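Local coordinates for protein pectinesterase (Sitophilus oryzae, PDB 4PMH) that hydrolyses the methyl esters of pectin to release methanol, and probably helps the rice weevil digest plant cell walls, at residues A54-I59 with A127-S132; S114-L119 with S132-C137; T150-K155 with V159-L164. All coordinates share one frame; numbering follows the deposited sequence.

Contacts 1 and 2 share helix 131-138. Contact 1 ties the entry to this helix, at A127-S132, to helix 51-61. Contact 2 sets its body, S132-C137, against helix 113-120. Their centres are about 15 Å apart. Contact 3 lies deeper, inside the parallel beta-helix, with its centre about 19 Å from that of contact 2. The same helix joins these two: M133 CE packs 3.5 Å from W153 CG, and C137 SG lies 3.7 Å from W153 CZ3. Contacts 1 and 3 do not touch, and their nearest atoms are about 6 Å apart. All three lie away from the probable catalytic aspartates, D200 and D226.

Contact 1: A54-I59 with A127-S132; sequences AVNAAI and ADPAYS
D128 faces N56 of helix 51-61 through a water. The closest direct approach is N56 ND2 to D128 CG, at 3.8 Å, and the amide and carboxylate planes are 43° apart. The two side chains cross at about a right angle. The water bridges the two groups. It accepts from N56 ND2 at 2.9 Å and donates to D128 OD2 at 2.7 Å. OD2 also takes the backbone N-H of N125. The D128 side chain has CG beside its own backbone N and anti to the carbonyl carbon (chi1 -61°), which leaves the carboxylate close to the N56 amide.

P129 comes next and brings the apolar part. Its CG lies 3.6 Å from N56 OD1, and its CD is close by. P129 CB, the next ring atom, meets I59 CG2 at 4.2 Å. N56 and I59 are about one helical turn apart, so the P129 ring lies against one side of the helix. P129 also touches N60.

A130 follows at the N-cap of helix 131-138. D128 to Y131 form a type I beta turn, closed by Y131 N to D128 O. The N-H of A130 points to a second water, 2.9 Å from A130 N. That water donates in turn to N56 OD1, at 2.7 Å. The methyl group of A130 packs on Q52 and Y81.

The chemistry is that of one buried amide serving two waters. N56 donates a hydrogen bond through ND2 and accepts through OD1, where Q52 NE2 is a further donor. These opposed roles fix which end of the amide is oxygen. The waters thus link the helix to the turn, and the negative charge of D128 is probably eased by the donors at OD2.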
# COMPACT_ATOMS: atom_id res chain seq x y z
N ALA A 54 -16.13 -15.41 -9.15
CA ALA A 54 -17.09 -14.82 -8.21
C ALA A 54 -17.15 -13.30 -8.42
O ALA A 54 -18.22 -12.72 -8.38
CB ALA A 54 -16.71 -15.14 -6.78
N VAL A 55 -15.99 -12.67 -8.63
CA VAL A 55 -15.88 -11.23 -8.87
C VAL A 55 -16.67 -10.87 -10.12
O VAL A 55 -17.47 -9.92 -10.12
CB VAL A 55 -14.41 -10.76 -9.01
CG1 VAL A 55 -14.30 -9.36 -9.61
CG2 VAL A 55 -13.70 -10.85 -7.67
N ASN A 56 -16.48 -11.68 -11.16
CA ASN A 56 -17.13 -11.48 -12.43
C ASN A 56 -18.63 -11.57 -12.26
O ASN A 56 -19.37 -10.75 -12.81
CB ASN A 56 -16.70 -12.55 -13.43
CG ASN A 56 -15.28 -12.36 -13.94
OD1 ASN A 56 -14.65 -11.33 -13.72
ND2 ASN A 56 -14.78 -13.37 -14.66
N ALA A 57 -19.10 -12.57 -11.53
CA ALA A 57 -20.55 -12.73 -11.32
C ALA A 57 -21.16 -11.49 -10.66
O ALA A 57 -22.18 -10.99 -11.12
CB ALA A 57 -20.86 -13.97 -10.49
N ALA A 58 -20.51 -11.02 -9.60
CA ALA A 58 -20.97 -9.85 -8.86
C ALA A 58 -20.97 -8.57 -9.72
O ALA A 58 -21.93 -7.79 -9.70
CB ALA A 58 -20.12 -9.65 -7.60
N ILE A 59 -19.90 -8.36 -10.49
CA ILE A 59 -19.81 -7.18 -11.34
C ILE A 59 -20.85 -7.24 -12.47
O ILE A 59 -21.57 -6.25 -12.70
CB ILE A 59 -18.39 -7.01 -11.90
CG1 ILE A 59 -17.44 -6.68 -10.76
CG2 ILE A 59 -18.38 -5.93 -12.99
CD1 ILE A 59 -16.01 -6.46 -11.18
N ALA A 127 -14.64 -12.35 -23.23
CA ALA A 127 -15.93 -11.75 -22.84
C ALA A 127 -16.01 -11.23 -21.42
O ALA A 127 -16.96 -10.52 -21.09
CB ALA A 127 -17.05 -12.77 -23.06
N ASP A 128 -15.04 -11.58 -20.56
CA ASP A 128 -15.11 -11.25 -19.12
C ASP A 128 -14.74 -9.78 -18.78
O ASP A 128 -13.86 -9.18 -19.41
CB ASP A 128 -14.22 -12.21 -18.30
CG ASP A 128 -14.63 -13.68 -18.42
OD1 ASP A 128 -15.82 -13.96 -18.70
OD2 ASP A 128 -13.78 -14.58 -18.20
N PRO A 129 -15.40 -9.20 -17.75
CA PRO A 129 -15.22 -7.79 -17.42
C PRO A 129 -13.80 -7.33 -17.11
O PRO A 129 -13.50 -6.18 -17.36
CB PRO A 129 -16.15 -7.57 -16.21
CG PRO A 129 -16.46 -8.93 -15.70
CD PRO A 129 -16.39 -9.85 -16.87
N ALA A 130 -12.93 -8.20 -16.60
CA ALA A 130 -11.52 -7.81 -16.35
C ALA A 130 -10.55 -8.18 -17.48
O ALA A 130 -9.32 -8.11 -17.29
CB ALA A 130 -11.03 -8.39 -15.03
N TYR A 131 -11.09 -8.55 -18.64
CA TYR A 131 -10.24 -9.06 -19.72
C TYR A 131 -9.25 -8.00 -20.21
O TYR A 131 -8.08 -8.32 -20.49
CB TYR A 131 -11.09 -9.60 -20.89
CG TYR A 131 -10.24 -10.22 -21.98
CD1 TYR A 131 -9.77 -11.52 -21.86
CD2 TYR A 131 -9.87 -9.49 -23.09
CE1 TYR A 131 -8.97 -12.09 -22.85
CE2 TYR A 131 -9.07 -10.05 -24.08
CZ TYR A 131 -8.63 -11.33 -23.95
OH TYR A 131 -7.85 -11.89 -24.93
N SER A 132 -9.69 -6.75 -20.29
CA SER A 132 -8.82 -5.67 -20.75
C SER A 132 -7.62 -5.47 -19.82
O SER A 132 -6.50 -5.23 -20.29
CB SER A 132 -9.60 -4.37 -20.94
OG SER A 132 -10.35 -4.04 -19.77
O HOH W 1 -12.26 -13.70 -16.14
O HOH W 2 -12.76 -10.91 -15.64

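Contact 2: S114-L119 with S132-C137; sequences SAYKSL and SMYNSC
Y116 reaches from helix 113-120 to helix 131-138 and meets two side chains there, Y134 and C137. The two short helical segments run roughly antiparallel, at 146°, and their axes come within 10.6 Å. The tyrosine rings meet rim to rim, with neither over the face of the other. Their planes are only 20° apart and their centroids are 5.7 Å apart. The closest atoms are Y116 CE2 and Y134 CD1, at 3.5 Å.

C137 comes to the same outer end of the Y116 ring. Its CB lies 3.5 Å from Y116 CZ and is equally near the hydroxyl oxygen. The sulfur is farther off, 5.2 Å from C137 SG to the Y116 ring centroid, in an oblique sulfur-aromatic contact. The Y116 hydroxyl is hydrogen-bonded to that of Y81, so this buried polar end is satisfied from the side of strand 80-82.

K117 is the next to touch, at the exposed margin. Its CG already lies beside the Y134 hydroxyl, and the bend at chi3 (78°) turns CE back to it as well. K117 CE is 3.5 Å from Y134 OH, and K117 CG is 3.6 Å from it. The lysine thus lies across the end of the tyrosine with its carbon chain. Y134 is also stacked on F124.

Here two short helices pack through aromatic side chains beside a disulfide, C137 to C148. Both belong to the excursion between strands 101-105 and 152-154 of the right-handed parallel beta-helix, the fold of pectin methylesterases.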
# COMPACT_ATOMS: atom_id res chain seq x y z
N SER A 114 4.97 -14.07 -21.58
CA SER A 114 4.62 -15.48 -21.82
C SER A 114 4.37 -16.23 -20.52
O SER A 114 3.40 -16.99 -20.40
CB SER A 114 5.70 -16.20 -22.63
OG SER A 114 5.98 -15.47 -23.80
N ALA A 115 5.25 -16.04 -19.54
CA ALA A 115 5.11 -16.68 -18.25
C ALA A 115 3.84 -16.20 -17.54
O ALA A 115 3.15 -16.99 -16.88
CB ALA A 115 6.35 -16.42 -17.40
N TYR A 116 3.53 -14.91 -17.69
CA TYR A 116 2.31 -14.34 -17.10
C TYR A 116 1.08 -15.01 -17.70
O TYR A 116 0.16 -15.41 -16.97
CB TYR A 116 2.28 -12.82 -17.32
CG TYR A 116 0.98 -12.12 -16.99
CD1 TYR A 116 0.69 -11.68 -15.69
CD2 TYR A 116 0.05 -11.88 -17.98
CE1 TYR A 116 -0.51 -11.03 -15.41
CE2 TYR A 116 -1.15 -11.23 -17.72
CZ TYR A 116 -1.43 -10.81 -16.44
OH TYR A 116 -2.63 -10.18 -16.22
N LYS A 117 1.08 -15.18 -19.02
CA LYS A 117 -0.03 -15.87 -19.66
C LYS A 117 -0.19 -17.29 -19.14
O LYS A 117 -1.32 -17.73 -18.87
CB LYS A 117 0.12 -15.88 -21.18
CG LYS A 117 -0.10 -14.51 -21.81
CD LYS A 117 -0.13 -14.57 -23.33
CE LYS A 117 -1.46 -15.10 -23.85
NZ LYS A 117 -1.42 -15.29 -25.33
N SER A 118 0.92 -18.01 -19.02
CA SER A 118 0.87 -19.39 -18.53
C SER A 118 0.34 -19.43 -17.12
O SER A 118 -0.45 -20.30 -16.78
CB SER A 118 2.24 -20.06 -18.58
OG SER A 118 2.64 -20.25 -19.92
N LEU A 119 0.78 -18.48 -16.31
CA LEU A 119 0.41 -18.48 -14.91
C LEU A 119 -1.07 -18.11 -14.67
O LEU A 119 -1.74 -18.75 -13.86
CB LEU A 119 1.35 -17.56 -14.13
CG LEU A 119 1.34 -17.67 -12.60
CD1 LEU A 119 1.93 -19.00 -12.15
CD2 LEU A 119 2.10 -16.50 -11.98
N SER A 132 -9.69 -6.75 -20.29
CA SER A 132 -8.82 -5.67 -20.75
C SER A 132 -7.62 -5.47 -19.82
O SER A 132 -6.50 -5.23 -20.29
CB SER A 132 -9.60 -4.37 -20.94
OG SER A 132 -10.35 -4.04 -19.77
N MET A 133 -7.82 -5.62 -18.51
CA MET A 133 -6.69 -5.58 -17.58
C MET A 133 -5.70 -6.71 -17.90
O MET A 133 -4.51 -6.46 -18.06
CB MET A 133 -7.14 -5.68 -16.12
CG MET A 133 -7.93 -4.49 -15.63
SD MET A 133 -8.69 -4.78 -14.01
CE MET A 133 -7.25 -4.91 -12.96
N TYR A 134 -6.20 -7.94 -17.97
CA TYR A 134 -5.35 -9.11 -18.28
C TYR A 134 -4.61 -8.92 -19.62
O TYR A 134 -3.37 -9.07 -19.71
CB TYR A 134 -6.18 -10.41 -18.26
CG TYR A 134 -5.53 -11.53 -19.04
CD1 TYR A 134 -4.40 -12.17 -18.55
CD2 TYR A 134 -6.02 -11.92 -20.28
CE1 TYR A 134 -3.77 -13.18 -19.26
CE2 TYR A 134 -5.40 -12.94 -21.00
CZ TYR A 134 -4.27 -13.56 -20.49
OH TYR A 134 -3.65 -14.59 -21.19
N ASN A 135 -5.37 -8.56 -20.65
CA ASN A 135 -4.82 -8.39 -21.98
C ASN A 135 -3.75 -7.29 -22.05
O ASN A 135 -2.74 -7.44 -22.75
CB ASN A 135 -5.92 -8.14 -23.01
CG ASN A 135 -5.38 -8.08 -24.43
OD1 ASN A 135 -4.56 -8.92 -24.83
ND2 ASN A 135 -5.83 -7.10 -25.19
N SER A 136 -3.93 -6.21 -21.31
CA SER A 136 -2.94 -5.13 -21.28
C SER A 136 -1.62 -5.59 -20.67
O SER A 136 -0.57 -5.13 -21.07
CB SER A 136 -3.47 -3.91 -20.51
OG SER A 136 -3.30 -4.10 -19.12
N CYS A 137 -1.67 -6.51 -19.70
CA CYS A 137 -0.46 -7.12 -19.18
C CYS A 137 0.08 -8.22 -20.12
O CYS A 137 1.29 -8.32 -20.34
CB CYS A 137 -0.73 -7.69 -17.80
SG CYS A 137 -1.13 -6.38 -16.62

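Contact 3: T150-K155 with V159-L164; sequences TVFWVK and VQIVNL
The F152 ring is the flat group of this contact, and the delta methyl of I161 touches it obliquely. I161 CD1 is 3.6 Å from F152 CE1 and 4.0 Å from F152 CD1, so this methyl sits at the CE1 corner of the ring. I161 CG1 follows more loosely, 4.1 Å from F152 CZ. The F152 side chain also touches L181 and I103. F152 and I161 come from opposite directions. F152 has CG anti to its N (chi1 -157°), which points the ring at I161, and I161 has an extended end (chi2 173°) that carries CD1 to the ring.

V154 CG2 also touches this methyl, 4.0 Å from I161 CD1, and the V154 and I161 side chains slide past each other. The other branch, V154 CG1, meets V159 CG2 at 3.6 Å, tip to tip. The four side chains are all buried, and the contact is made by apolar packing. With an alanine at F152, the delta methyl of I161 would probably lose the aromatic carbons packed against it, and a gap would be likely to open beside L181 and I103.

The CA atoms of V154 and V159 are 7.7 Å apart, since the two strands belong to different sheets. A short turn links the strands, and their side chains meet in the interior of the parallel beta-helix. Strand 152-154 lies between strands 80-82 and 181-183. Strand 160-162 lies between strands 89-93 and 188-191. V151 and F152 also touch strand 101-105, of a third sheet. W153 points the other way from F152, to helix 131-138, which lies outside this coil.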
# COMPACT_ATOMS: atom_id res chain seq x y z
N THR A 150 0.92 -7.19 -9.97
CA THR A 150 -0.03 -7.13 -8.85
C THR A 150 -0.85 -8.39 -8.74
O THR A 150 -1.45 -8.82 -9.73
CB THR A 150 -0.99 -5.93 -8.96
OG1 THR A 150 -0.26 -4.71 -8.91
CG2 THR A 150 -2.00 -5.94 -7.81
N VAL A 151 -0.89 -8.97 -7.54
CA VAL A 151 -1.71 -10.17 -7.28
C VAL A 151 -3.21 -9.85 -7.13
O VAL A 151 -4.05 -10.49 -7.75
CB VAL A 151 -1.16 -10.98 -6.08
CG1 VAL A 151 -2.09 -12.09 -5.66
CG2 VAL A 151 0.23 -11.51 -6.42
N PHE A 152 -3.53 -8.83 -6.34
CA PHE A 152 -4.90 -8.35 -6.13
C PHE A 152 -4.97 -6.87 -6.56
O PHE A 152 -4.38 -6.00 -5.92
CB PHE A 152 -5.23 -8.52 -4.65
CG PHE A 152 -6.70 -8.61 -4.31
CD1 PHE A 152 -7.55 -7.53 -4.52
CD2 PHE A 152 -7.19 -9.73 -3.65
CE1 PHE A 152 -8.89 -7.61 -4.15
CE2 PHE A 152 -8.52 -9.81 -3.27
CZ PHE A 152 -9.37 -8.74 -3.51
N TRP A 153 -5.70 -6.59 -7.65
CA TRP A 153 -5.66 -5.30 -8.34
C TRP A 153 -7.05 -4.66 -8.32
O TRP A 153 -7.97 -5.16 -8.95
CB TRP A 153 -5.20 -5.52 -9.78
CG TRP A 153 -4.79 -4.28 -10.54
CD1 TRP A 153 -5.11 -2.97 -10.25
CD2 TRP A 153 -4.02 -4.24 -11.74
NE1 TRP A 153 -4.57 -2.13 -11.19
CE2 TRP A 153 -3.90 -2.89 -12.12
CE3 TRP A 153 -3.40 -5.22 -12.52
CZ2 TRP A 153 -3.17 -2.49 -13.23
CZ3 TRP A 153 -2.70 -4.83 -13.65
CH2 TRP A 153 -2.58 -3.48 -13.99
N VAL A 154 -7.20 -3.56 -7.58
CA VAL A 154 -8.51 -2.93 -7.38
C VAL A 154 -8.56 -1.63 -8.17
O VAL A 154 -7.85 -0.68 -7.83
CB VAL A 154 -8.77 -2.63 -5.90
CG1 VAL A 154 -10.15 -2.02 -5.71
CG2 VAL A 154 -8.61 -3.88 -5.06
N LYS A 155 -9.40 -1.60 -9.20
CA LYS A 155 -9.69 -0.41 -10.00
C LYS A 155 -11.14 0.05 -9.87
O LYS A 155 -11.61 0.78 -10.72
CB LYS A 155 -9.41 -0.69 -11.49
CG LYS A 155 -7.94 -0.87 -11.79
CD LYS A 155 -7.67 -1.25 -13.24
CE LYS A 155 -7.53 -0.03 -14.15
NZ LYS A 155 -6.20 0.63 -14.02
N VAL A 159 -14.62 -0.77 -2.72
CA VAL A 159 -14.28 -2.13 -2.42
C VAL A 159 -13.83 -2.26 -0.98
O VAL A 159 -13.04 -1.43 -0.49
CB VAL A 159 -13.15 -2.65 -3.34
CG1 VAL A 159 -12.71 -4.02 -2.91
CG2 VAL A 159 -13.62 -2.66 -4.78
N GLN A 160 -14.30 -3.31 -0.32
CA GLN A 160 -13.86 -3.71 1.00
C GLN A 160 -13.11 -5.06 0.87
O GLN A 160 -13.60 -6.00 0.23
CB GLN A 160 -15.06 -3.85 1.95
CG GLN A 160 -15.85 -2.56 2.15
CD GLN A 160 -17.03 -2.73 3.11
OE1 GLN A 160 -17.50 -3.85 3.35
NE2 GLN A 160 -17.54 -1.62 3.62
N ILE A 161 -11.91 -5.14 1.46
CA ILE A 161 -11.11 -6.36 1.48
C ILE A 161 -10.92 -6.72 2.94
O ILE A 161 -10.42 -5.90 3.71
CB ILE A 161 -9.72 -6.16 0.81
CG1 ILE A 161 -9.86 -5.78 -0.66
CG2 ILE A 161 -8.92 -7.45 0.91
CD1 ILE A 161 -8.52 -5.40 -1.31
N VAL A 162 -11.34 -7.92 3.34
CA VAL A 162 -11.49 -8.24 4.76
C VAL A 162 -11.02 -9.65 5.05
O VAL A 162 -11.29 -10.56 4.27
CB VAL A 162 -12.98 -8.15 5.15
CG1 VAL A 162 -13.17 -8.37 6.65
CG2 VAL A 162 -13.56 -6.83 4.70
N ASN A 163 -10.32 -9.83 6.17
CA ASN A 163 -10.02 -11.16 6.70
C ASN A 163 -9.37 -12.11 5.67
O ASN A 163 -9.81 -13.22 5.46
CB ASN A 163 -11.31 -11.79 7.27
CG ASN A 163 -11.03 -13.02 8.13
OD1 ASN A 163 -10.01 -13.08 8.81
ND2 ASN A 163 -11.93 -13.98 8.10
N LEU A 164 -8.29 -11.68 5.06
CA LEU A 164 -7.62 -12.57 4.15
C LEU A 164 -6.19 -12.09 3.95
O LEU A 164 -5.81 -11.00 4.39
CB LEU A 164 -8.39 -12.65 2.81
CG LEU A 164 -8.70 -11.35 2.07
CD1 LEU A 164 -7.46 -10.80 1.38
CD2 LEU A 164 -9.82 -11.55 1.06